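Local coordinates for nitroreductase family protein (PDB 3G14) that probably acts as an oxidoreductase of the FMN-dependent nitroreductase family, at residues L101-T104 / A105-M108. Numbering follows the deposited sequence.
Sequences LIDT and AIAM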
loop_
_atom_site.group_PDB
_atom_site.type_symbol
_atom_site.label_atom_id
_atom_site.label_comp_id
_atom_site.label_asym_id
_atom_site.label_seq_id
_atom_site.Cartn_x
_atom_site.Cartn_y
_atom_site.Cartn_z
ATOM N N LEU B 101 6.195 4.392 -6.715
ATOM C CA LEU B 101 5.509 4.915 -5.553
ATOM C C LEU B 101 4.348 3.991 -5.146
ATOM O O LEU B 101 4.225 3.617 -3.973
ATOM C CB LEU B 101 5.024 6.344 -5.779
ATOM C CG LEU B 101 6.144 7.383 -5.698
ATOM C CD1 LEU B 101 5.657 8.766 -6.170
ATOM C CD2 LEU B 101 6.806 7.421 -4.271
ATOM N N ILE B 102 3.553 3.566 -6.125
ATOM C CA ILE B 102 2.459 2.651 -5.845
ATOM C C ILE B 102 2.971 1.335 -5.236
ATOM O O ILE B 102 2.519 0.889 -4.184
ATOM C CB ILE B 102 1.648 2.332 -7.127
ATOM C CG1 ILE B 102 0.933 3.610 -7.616
ATOM C CG2 ILE B 102 0.687 1.128 -6.845
ATOM C CD1 ILE B 102 0.140 3.485 -8.948
ATOM N N ASP B 103 3.944 0.731 -5.908
ATOM C CA ASP B 103 4.416 -0.593 -5.549
ATOM C C ASP B 103 5.173 -0.600 -4.227
ATOM O O ASP B 103 4.984 -1.489 -3.383
ATOM C CB ASP B 103 5.249 -1.153 -6.674
ATOM C CG ASP B 103 4.368 -1.683 -7.828
ATOM O OD1 ASP B 103 3.129 -1.634 -7.723
ATOM O OD2 ASP B 103 4.912 -2.107 -8.819
ATOM N N THR B 104 5.976 0.425 -4.009
ATOM C CA THR B 104 6.706 0.520 -2.742
ATOM C C THR B 104 5.711 0.803 -1.601
ATOM O O THR B 104 5.886 0.252 -0.505
ATOM C CB THR B 104 7.846 1.586 -2.809
ATOM O OG1 THR B 104 8.665 1.342 -3.953
ATOM C CG2 THR B 104 8.731 1.572 -1.533
ATOM N N ALA B 105 4.665 1.628 -1.834
ATOM C CA ALA B 105 3.640 1.893 -0.779
ATOM C C ALA B 105 2.922 0.597 -0.349
ATOM O O ALA B 105 2.702 0.333 0.868
ATOM C CB ALA B 105 2.578 2.970 -1.229
ATOM N N ILE B 106 2.574 -0.198 -1.340
ATOM C CA ILE B 106 1.905 -1.508 -1.141
ATOM C C ILE B 106 2.769 -2.334 -0.213
ATOM O O ILE B 106 2.311 -2.835 0.818
ATOM C CB ILE B 106 1.665 -2.268 -2.496
ATOM C CG1 ILE B 106 0.638 -1.565 -3.395
ATOM C CG2 ILE B 106 1.134 -3.712 -2.258
ATOM C CD1 ILE B 106 0.519 -2.168 -4.828
ATOM N N ALA B 107 4.055 -2.487 -0.563
ATOM C CA ALA B 107 4.963 -3.355 0.204
ATOM C C ALA B 107 5.217 -2.824 1.605
ATOM O O ALA B 107 5.239 -3.596 2.581
ATOM C CB ALA B 107 6.321 -3.583 -0.568
HETATM N N MSE B 108 5.405 -1.512 1.718
HETATM C CA MSE B 108 5.553 -0.891 3.027
HETATM C C MSE B 108 4.293 -1.065 3.905
HETATM O O MSE B 108 4.419 -1.210 5.119
HETATM C CB MSE B 108 5.906 0.607 2.877
HETATM C CG MSE B 108 6.264 1.256 4.184
HETATM SE SE MSE B 108 7.807 0.395 5.158
HETATM C CE MSE B 108 8.818 2.121 5.137
#
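Ile106 sets CG1 beside its own backbone N and anti to its carbonyl carbon (chi1 -67°), which brings CG1 to 3.2 Å from Ile102 O; an extended chi2 of 172° then carries CD1 back along the helix, alongside Ile102 and Asp103. Ile102 turns CG2 to meet it, the methyl lying 3.9 Å from Ile106 CD1, and the two side chains run abreast, one helical turn apart. Asp103 OD1 also comes within 3.9 Å of Ile106 CD1, a plain van der Waals contact. The carboxylate's polar grip lies elsewhere: its OD2 is hydrogen-bonded to Trp40 N in the loop after helix 24-35, and an acetate, probably from the crystallisation liquor, sits close by.

Underneath runs regular i to i+4 alpha-helical hydrogen bonding. Ile106 N reaches Ile102 O at 3.0 Å, and Met108 N reaches Thr104 O at 2.9 Å, nearly straight at 167°. Thr104 OG1 is hydrogen-bonded to Tyr100 O, one turn back, which satisfies this buried hydroxyl.

This turn of helix 99-117 is buried all round. Thr104, Ala107 and selenomethionine Met108 rest on the mixed sheet, touching strands 46-51, 80-86 and 144-151 between them, while Ile102 and Ala105 pack reciprocally against Ala105 and Ile102 of the second subunit, placing the helix at the dimer interface.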